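ABC-type transport system, molybdenum-specific extracellular solute-binding protein (Clostridium difficile, PDB 4KD5) probably binds molybdate, and perhaps tungstate, outside the cell as the substrate-binding component of an ABC transporter. Local coordinates at residues N87-G101 / V167-V181. Residues are numbered along the deposited sequence; the frame is centred on the assembly and turned at random.
Sequences NDLVLISSADSSVSG and VYFSDTVNNDKIKVV
N87 reaches across to Y168 and S170, and its amide illustrates how a short polar side chain can link one strand to the turn that follows its neighbour, strand 164-168. Its CB lies over one face of the Y168 ring, with amide and ring planes about 30° apart. CG passes 3.8 Å from Y168 CB. At the tip, N87 ND2 gives a nearly straight hydrogen bond of 2.8 Å to S170 OG in the amide plane, and ND2 also hydrogen-bonds to Y194 OH. N87 OD1 accepts from D88 N and, weakly, from S170 N at 3.5 Å.

Beyond N87, strand 89-94 runs between two antiparallel partners. V90 N and O bond to V167 on one edge, whereas L91 O takes V181 N and S93 pairs with K179 on the other. Residues 169-177 cross over from edge to edge, and T172 CG2 rests 4.0 Å from V90 CG2 and I92 CG2. With V90 CG1 anti to the carbonyl carbon (chi1 -61°), that methyl meets F169 CD1 at 3.9 Å, while CG2 turns to V167 CG1 at 3.8 Å.

Y168 is a predicted molybdate-site residue, and its side chain also touches A123, another. Apolar contacts thus fasten the crossing to the sheet. The F169 N bond to D88 O (2.9 Å) holds the backbone after Y168, and the N87 amide adds to it through S170, probably giving second-shell support to an anion pocket.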
ATOM      1  N   ASN A  87     -14.787  25.361  -4.104  1.00 65.53           N
ATOM      2  CA  ASN A  87     -15.281  26.502  -3.351  1.00 55.55           C
ATOM      3  C   ASN A  87     -16.533  27.069  -3.997  1.00 59.39           C
ATOM      4  O   ASN A  87     -16.877  26.705  -5.122  1.00 68.03           O
ATOM      5  CB  ASN A  87     -14.203  27.581  -3.242  1.00 66.34           C
ATOM      6  CG  ASN A  87     -14.004  28.057  -1.821  1.00 65.29           C
ATOM      7  OD1 ASN A  87     -14.959  28.161  -1.048  1.00 67.67           O
ATOM      8  ND2 ASN A  87     -12.755  28.340  -1.462  1.00 60.50           N
ATOM      9  N   ASP A  88     -17.220  27.946  -3.278  1.00 70.24           N
ATOM     10  CA  ASP A  88     -18.368  28.644  -3.837  1.00 75.77           C
ATOM     11  C   ASP A  88     -18.128  30.142  -3.833  1.00 82.25           C
ATOM     12  O   ASP A  88     -17.536  30.676  -2.896  1.00 69.16           O
ATOM     13  CB  ASP A  88     -19.642  28.308  -3.056  1.00 82.11           C
ATOM     14  CG  ASP A  88     -20.467  27.228  -3.725  1.00 89.42           C
ATOM     15  OD1 ASP A  88     -20.439  27.153  -4.969  1.00 94.42           O
ATOM     16  OD2 ASP A  88     -21.141  26.456  -3.012  1.00 91.93           O
ATOM     17  N   LEU A  89     -18.571  30.814  -4.893  1.00 57.81           N
ATOM     18  CA  LEU A  89     -18.490  32.269  -4.959  1.00 50.77           C
ATOM     19  C   LEU A  89     -19.763  32.815  -4.328  1.00 50.46           C
ATOM     20  O   LEU A  89     -20.870  32.524  -4.794  1.00 42.00           O
ATOM     21  CB  LEU A  89     -18.391  32.741  -6.407  1.00 47.79           C
ATOM     22  CG  LEU A  89     -17.544  33.964  -6.767  1.00 43.55           C
ATOM     23  CD1 LEU A  89     -18.339  34.938  -7.602  1.00 47.30           C
ATOM     24  CD2 LEU A  89     -17.002  34.665  -5.544  1.00 47.36           C
ATOM     25  N   VAL A  90     -19.616  33.592  -3.260  1.00 50.43           N
ATOM     26  CA  VAL A  90     -20.783  34.074  -2.530  1.00 50.74           C
ATOM     27  C   VAL A  90     -20.891  35.592  -2.485  1.00 48.33           C
ATOM     28  O   VAL A  90     -19.901  36.306  -2.662  1.00 44.68           O
ATOM     29  CB  VAL A  90     -20.841  33.501  -1.096  1.00 53.36           C
ATOM     30  CG1 VAL A  90     -20.944  31.991  -1.131  1.00 58.44           C
ATOM     31  CG2 VAL A  90     -19.615  33.930  -0.299  1.00 50.70           C
ATOM     32  N   LEU A  91     -22.112  36.067  -2.255  1.00 53.27           N
ATOM     33  CA  LEU A  91     -22.382  37.489  -2.083  1.00 49.40           C
ATOM     34  C   LEU A  91     -22.507  37.806  -0.592  1.00 47.10           C
ATOM     35  O   LEU A  91     -23.348  37.235   0.108  1.00 48.13           O
ATOM     36  CB  LEU A  91     -23.676  37.871  -2.803  1.00 49.56           C
ATOM     37  CG  LEU A  91     -24.153  39.322  -2.700  1.00 53.34           C
ATOM     38  CD1 LEU A  91     -23.172  40.272  -3.360  1.00 50.40           C
ATOM     39  CD2 LEU A  91     -25.539  39.485  -3.309  1.00 52.95           C
ATOM     40  N   ILE A  92     -21.669  38.714  -0.102  1.00 43.59           N
ATOM     41  CA  ILE A  92     -21.691  39.071   1.316  1.00 49.10           C
ATOM     42  C   ILE A  92     -22.128  40.516   1.569  1.00 53.13           C
ATOM     43  O   ILE A  92     -22.070  41.367   0.679  1.00 55.65           O
ATOM     44  CB  ILE A  92     -20.325  38.849   1.982  1.00 52.43           C
ATOM     45  CG1 ILE A  92     -19.255  39.705   1.307  1.00 46.57           C
ATOM     46  CG2 ILE A  92     -19.940  37.373   1.962  1.00 51.86           C
ATOM     47  CD1 ILE A  92     -17.953  39.749   2.063  1.00 45.47           C
ATOM     48  N   SER A  93     -22.552  40.779   2.801  1.00 52.06           N
ATOM     49  CA  SER A  93     -22.867  42.125   3.265  1.00 54.78           C
ATOM     50  C   SER A  93     -22.521  42.189   4.747  1.00 60.95           C
ATOM     51  O   SER A  93     -22.049  41.207   5.314  1.00 59.68           O
ATOM     52  CB  SER A  93     -24.341  42.447   3.039  1.00 60.98           C
ATOM     53  OG  SER A  93     -25.170  41.562   3.756  1.00 69.45           O
ATOM     54  N   SER A  94     -22.745  43.334   5.383  1.00 64.60           N
ATOM     55  CA  SER A  94     -22.557  43.417   6.827  1.00 64.86           C
ATOM     56  C   SER A  94     -23.661  42.608   7.500  1.00 70.18           C
ATOM     57  O   SER A  94     -24.677  42.308   6.876  1.00 71.73           O
ATOM     58  CB  SER A  94     -22.575  44.866   7.306  1.00 68.43           C
ATOM     59  OG  SER A  94     -23.851  45.443   7.152  1.00 77.00           O
ATOM     60  N   ALA A  95     -23.463  42.243   8.764  1.00 68.42           N
ATOM     61  CA  ALA A  95     -24.428  41.399   9.471  1.00 77.25           C
ATOM     62  C   ALA A  95     -25.793  42.067   9.637  1.00 84.18           C
ATOM     63  O   ALA A  95     -26.827  41.399   9.590  1.00 86.15           O
ATOM     64  CB  ALA A  95     -23.875  40.970  10.819  1.00 79.44           C
ATOM     65  N   ASP A  96     -25.790  43.382   9.834  0.78 85.58           N
ATOM     66  CA  ASP A  96     -27.026  44.130  10.045  0.78 91.43           C
ATOM     67  C   ASP A  96     -27.523  44.817   8.772  0.78 89.71           C
ATOM     68  O   ASP A  96     -28.441  45.637   8.817  0.78 91.84           O
ATOM     69  CB  ASP A  96     -26.828  45.174  11.146  0.78 98.87           C
ATOM     70  CG  ASP A  96     -26.300  44.573  12.437  0.78105.58           C
ATOM     71  OD1 ASP A  96     -25.631  45.307  13.194  0.78108.71           O
ATOM     72  OD2 ASP A  96     -26.553  43.378  12.696  0.78106.80           O
ATOM     73  N   SER A  97     -26.920  44.462   7.641  1.00 85.29           N
ATOM     74  CA  SER A  97     -27.149  45.139   6.363  1.00 84.89           C
ATOM     75  C   SER A  97     -28.593  45.158   5.857  1.00 91.99           C
ATOM     76  O   SER A  97     -29.099  46.211   5.460  1.00100.50           O
ATOM     77  CB  SER A  97     -26.250  44.522   5.291  1.00 79.89           C
ATOM     78  OG  SER A  97     -26.801  44.691   4.000  1.00 78.45           O
ATOM     79  N   SER A  98     -29.230  43.988   5.864  1.00 87.03           N
ATOM     80  CA  SER A  98     -30.572  43.788   5.299  1.00 92.06           C
ATOM     81  C   SER A  98     -30.640  43.816   3.759  1.00 83.60           C
ATOM     82  O   SER A  98     -31.710  44.032   3.186  1.00 84.19           O
ATOM     83  CB  SER A  98     -31.610  44.742   5.916  1.00108.71           C
ATOM     84  OG  SER A  98     -31.733  44.535   7.313  1.00118.90           O
ATOM     85  N   VAL A  99     -29.508  43.585   3.093  1.00 69.91           N
ATOM     86  CA  VAL A  99     -29.523  43.291   1.660  1.00 77.65           C
ATOM     87  C   VAL A  99     -30.088  41.879   1.462  1.00 83.06           C
ATOM     88  O   VAL A  99     -29.662  40.938   2.133  1.00 83.66           O
ATOM     89  CB  VAL A  99     -28.115  43.396   1.029  1.00 67.92           C
ATOM     90  CG1 VAL A  99     -28.119  42.829  -0.380  1.00 62.82           C
ATOM     91  CG2 VAL A  99     -27.657  44.843   0.994  1.00 63.19           C
ATOM     92  N   SER A 100     -31.043  41.736   0.546  1.00 90.77           N
ATOM     93  CA  SER A 100     -31.799  40.488   0.393  1.00 95.00           C
ATOM     94  C   SER A 100     -31.126  39.416  -0.469  1.00 84.87           C
ATOM     95  O   SER A 100     -31.084  38.244  -0.089  1.00 82.89           O
ATOM     96  CB  SER A 100     -33.198  40.783  -0.152  1.00106.27           C
ATOM     97  OG  SER A 100     -33.798  39.612  -0.676  1.00112.04           O
ATOM     98  N   GLY A 101     -30.616  39.810  -1.632  1.00 78.32           N
ATOM     99  CA  GLY A 101     -30.026  38.855  -2.557  1.00 73.20           C
ATOM    100  C   GLY A 101     -29.376  39.451  -3.793  1.00 72.83           C
ATOM    101  O   GLY A 101     -29.076  40.645  -3.833  1.00 78.71           O
ATOM    102  N   VAL A 167     -16.955  36.998  -2.747  1.00 48.93           N
ATOM    103  CA  VAL A 167     -15.915  36.345  -1.969  1.00 44.85           C
ATOM    104  C   VAL A 167     -16.149  34.830  -1.958  1.00 42.12           C
ATOM    105  O   VAL A 167     -17.248  34.382  -2.267  1.00 49.49           O
ATOM    106  CB  VAL A 167     -15.896  36.948  -0.545  1.00 59.21           C
ATOM    107  CG1 VAL A 167     -16.517  36.001   0.460  1.00 66.37           C
ATOM    108  CG2 VAL A 167     -14.493  37.327  -0.132  1.00 66.64           C
ATOM    109  N   TYR A 168     -15.121  34.043  -1.644  1.00 42.12           N
ATOM    110  CA  TYR A 168     -15.309  32.598  -1.488  1.00 45.38           C
ATOM    111  C   TYR A 168     -16.024  32.308  -0.170  1.00 45.38           C
ATOM    112  O   TYR A 168     -15.869  33.056   0.791  1.00 53.24           O
ATOM    113  CB  TYR A 168     -13.970  31.855  -1.518  1.00 47.88           C
ATOM    114  CG  TYR A 168     -13.302  31.807  -2.871  1.00 51.71           C
ATOM    115  CD1 TYR A 168     -14.013  32.069  -4.031  1.00 51.45           C
ATOM    116  CD2 TYR A 168     -11.959  31.491  -2.985  1.00 52.03           C
ATOM    117  CE1 TYR A 168     -13.401  32.021  -5.267  1.00 46.95           C
ATOM    118  CE2 TYR A 168     -11.341  31.440  -4.212  1.00 55.73           C
ATOM    119  CZ  TYR A 168     -12.068  31.707  -5.349  1.00 51.77           C
ATOM    120  OH  TYR A 168     -11.458  31.657  -6.575  1.00 56.53           O
ATOM    121  N   PHE A 169     -16.792  31.225  -0.109  1.00 44.66           N
ATOM    122  CA  PHE A 169     -17.479  30.889   1.132  1.00 47.15           C
ATOM    123  C   PHE A 169     -16.482  30.608   2.251  1.00 48.48           C
ATOM    124  O   PHE A 169     -16.730  30.933   3.409  1.00 52.24           O
ATOM    125  CB  PHE A 169     -18.403  29.694   0.939  1.00 45.70           C
ATOM    126  CG  PHE A 169     -19.339  29.473   2.088  1.00 46.17           C
ATOM    127  CD1 PHE A 169     -20.274  30.441   2.430  1.00 43.15           C
ATOM    128  CD2 PHE A 169     -19.294  28.300   2.823  1.00 42.82           C
ATOM    129  CE1 PHE A 169     -21.140  30.244   3.488  1.00 53.22           C
ATOM    130  CE2 PHE A 169     -20.162  28.096   3.884  1.00 46.25           C
ATOM    131  CZ  PHE A 169     -21.086  29.070   4.216  1.00 46.92           C
ATOM    132  N   SER A 170     -15.349  30.010   1.894  1.00 45.38           N
ATOM    133  CA  SER A 170     -14.321  29.667   2.874  1.00 44.24           C
ATOM    134  C   SER A 170     -13.680  30.899   3.508  1.00 52.83           C
ATOM    135  O   SER A 170     -13.079  30.809   4.581  1.00 60.53           O
ATOM    136  CB  SER A 170     -13.250  28.770   2.253  1.00 42.88           C
ATOM    137  OG  SER A 170     -12.643  29.374   1.135  1.00 41.44           O
ATOM    138  N   ASP A 171     -13.808  32.045   2.843  1.00 49.04           N
ATOM    139  CA  ASP A 171     -13.298  33.302   3.381  1.00 48.69           C
ATOM    140  C   ASP A 171     -14.274  33.916   4.382  1.00 52.89           C
ATOM    141  O   ASP A 171     -13.967  34.921   5.018  1.00 56.39           O
ATOM    142  CB  ASP A 171     -13.033  34.300   2.251  1.00 53.79           C
ATOM    143  CG  ASP A 171     -11.962  33.829   1.284  1.00 58.62           C
ATOM    144  OD1 ASP A 171     -10.952  33.248   1.734  1.00 54.87           O
ATOM    145  OD2 ASP A 171     -12.130  34.058   0.067  1.00 57.79           O
ATOM    146  N   THR A 172     -15.449  33.305   4.513  1.00 48.70           N
ATOM    147  CA  THR A 172     -16.501  33.834   5.385  1.00 53.59           C
ATOM    148  C   THR A 172     -16.587  33.142   6.739  1.00 56.88           C
ATOM    149  O   THR A 172     -17.151  33.700   7.682  1.00 61.50           O
ATOM    150  CB  THR A 172     -17.894  33.761   4.725  1.00 54.43           C
ATOM    151  OG1 THR A 172     -18.356  32.404   4.724  1.00 49.75           O
ATOM    152  CG2 THR A 172     -17.831  34.280   3.301  1.00 42.75           C
ATOM    153  N   VAL A 173     -16.057  31.923   6.831  1.00 56.57           N
ATOM    154  CA  VAL A 173     -16.132  31.159   8.079  1.00 63.71           C
ATOM    155  C   VAL A 173     -15.416  31.875   9.223  1.00 71.05           C
ATOM    156  O   VAL A 173     -14.453  32.613   8.999  1.00 72.45           O
ATOM    157  CB  VAL A 173     -15.587  29.712   7.929  1.00 75.97           C
ATOM    158  CG1 VAL A 173     -16.497  28.884   7.037  1.00 69.38           C
ATOM    159  CG2 VAL A 173     -14.176  29.723   7.368  1.00 79.08           C
ATOM    160  N   ASN A 174     -15.916  31.669  10.439  1.00 75.38           N
ATOM    161  CA  ASN A 174     -15.370  32.294  11.648  1.00 89.19           C
ATOM    162  C   ASN A 174     -15.486  33.822  11.643  1.00 87.42           C
ATOM    163  O   ASN A 174     -14.652  34.512  12.228  1.00 88.14           O
ATOM    164  CB  ASN A 174     -13.918  31.848  11.891  1.00 96.14           C
ATOM    165  CG  ASN A 174     -13.516  31.921  13.353  1.00105.71           C
ATOM    166  OD1 ASN A 174     -13.023  32.946  13.823  1.00107.86           O
ATOM    167  ND2 ASN A 174     -13.719  30.826  14.078  1.00109.51           N
ATOM    168  N   ASN A 175     -16.531  34.339  10.997  1.00 83.60           N
ATOM    169  CA  ASN A 175     -16.776  35.786  10.939  1.00 79.29           C
ATOM    170  C   ASN A 175     -18.266  36.144  11.013  1.00 77.86           C
ATOM    171  O   ASN A 175     -19.010  35.969  10.041  1.00 77.28           O
ATOM    172  CB  ASN A 175     -16.133  36.400   9.684  1.00 68.14           C
ATOM    173  CG  ASN A 175     -15.997  37.919   9.768  1.00 71.86           C
ATOM    174  OD1 ASN A 175     -16.355  38.540  10.772  1.00 72.45           O
ATOM    175  ND2 ASN A 175     -15.464  38.519   8.710  1.00 68.09           N
ATOM    176  N   ASP A 176     -18.692  36.647  12.169  1.00 76.44           N
ATOM    177  CA  ASP A 176     -20.090  37.024  12.383  1.00 84.59           C
ATOM    178  C   ASP A 176     -20.369  38.473  11.986  1.00 83.06           C
ATOM    179  O   ASP A 176     -21.526  38.886  11.890  1.00 82.27           O
ATOM    180  CB  ASP A 176     -20.489  36.802  13.844  1.00 91.69           C
ATOM    181  CG  ASP A 176     -19.594  37.552  14.814  1.00101.49           C
ATOM    182  OD1 ASP A 176     -18.357  37.504  14.648  1.00105.12           O
ATOM    183  OD2 ASP A 176     -20.127  38.190  15.749  1.00105.18           O
ATOM    184  N   LYS A 177     -19.305  39.236  11.752  1.00 79.58           N
ATOM    185  CA  LYS A 177     -19.435  40.649  11.401  1.00 79.39           C
ATOM    186  C   LYS A 177     -20.041  40.814  10.013  1.00 77.62           C
ATOM    187  O   LYS A 177     -20.711  41.805   9.730  1.00 77.92           O
ATOM    188  CB  LYS A 177     -18.072  41.339  11.453  1.00 80.46           C
ATOM    189  CG  LYS A 177     -17.290  41.090  12.731  1.00 88.26           C
ATOM    190  CD  LYS A 177     -18.127  41.365  13.971  1.00 95.48           C
ATOM    191  CE  LYS A 177     -17.357  41.015  15.241  1.00 96.49           C
ATOM    192  NZ  LYS A 177     -18.242  40.973  16.442  1.00 95.75           N
ATOM    193  N   ILE A 178     -19.789  39.835   9.149  1.00 78.80           N
ATOM    194  CA  ILE A 178     -20.405  39.790   7.830  1.00 70.99           C
ATOM    195  C   ILE A 178     -21.446  38.683   7.799  1.00 74.82           C
ATOM    196  O   ILE A 178     -21.517  37.864   8.717  1.00 77.01           O
ATOM    197  CB  ILE A 178     -19.377  39.511   6.722  1.00 65.57           C
ATOM    198  CG1 ILE A 178     -18.744  38.134   6.908  1.00 66.06           C
ATOM    199  CG2 ILE A 178     -18.307  40.582   6.695  1.00 64.87           C
ATOM    200  CD1 ILE A 178     -18.923  37.228   5.715  1.00 66.77           C
ATOM    201  N   LYS A 179     -22.238  38.652   6.733  1.00 74.42           N
ATOM    202  CA  LYS A 179     -23.226  37.599   6.539  1.00 54.20           C
ATOM    203  C   LYS A 179     -23.282  37.202   5.065  1.00 59.24           C
ATOM    204  O   LYS A 179     -23.081  38.042   4.184  1.00 56.64           O
ATOM    205  CB  LYS A 179     -24.592  38.060   7.053  1.00 65.55           C
ATOM    206  CG  LYS A 179     -25.688  38.126   6.005  1.00 68.96           C
ATOM    207  CD  LYS A 179     -26.871  38.929   6.536  1.00 76.74           C
ATOM    208  CE  LYS A 179     -27.994  39.002   5.513  1.00 77.64           C
ATOM    209  NZ  LYS A 179     -29.108  39.888   5.959  1.00 83.28           N
ATOM    210  N   VAL A 180     -23.527  35.921   4.796  1.00 55.62           N
ATOM    211  CA  VAL A 180     -23.609  35.434   3.419  1.00 49.86           C
ATOM    212  C   VAL A 180     -25.035  35.579   2.903  1.00 61.45           C
ATOM    213  O   VAL A 180     -25.928  34.829   3.302  1.00 64.31           O
ATOM    214  CB  VAL A 180     -23.153  33.968   3.311  1.00 48.30           C
ATOM    215  CG1 VAL A 180     -23.266  33.469   1.880  1.00 45.86           C
ATOM    216  CG2 VAL A 180     -21.724  33.829   3.797  1.00 52.19           C
ATOM    217  N   VAL A 181     -25.235  36.551   2.017  1.00 65.56           N
ATOM    218  CA  VAL A 181     -26.558  36.876   1.493  1.00 64.94           C
ATOM    219  C   VAL A 181     -27.106  35.784   0.577  1.00 57.05           C
ATOM    220  O   VAL A 181     -28.250  35.350   0.714  1.00 54.12           O
ATOM    221  CB  VAL A 181     -26.517  38.194   0.708  1.00 72.98           C
ATOM    222  CG1 VAL A 181     -27.879  38.517   0.153  1.00 77.93           C
ATOM    223  CG2 VAL A 181     -26.030  39.329   1.591  1.00 75.70           C
TER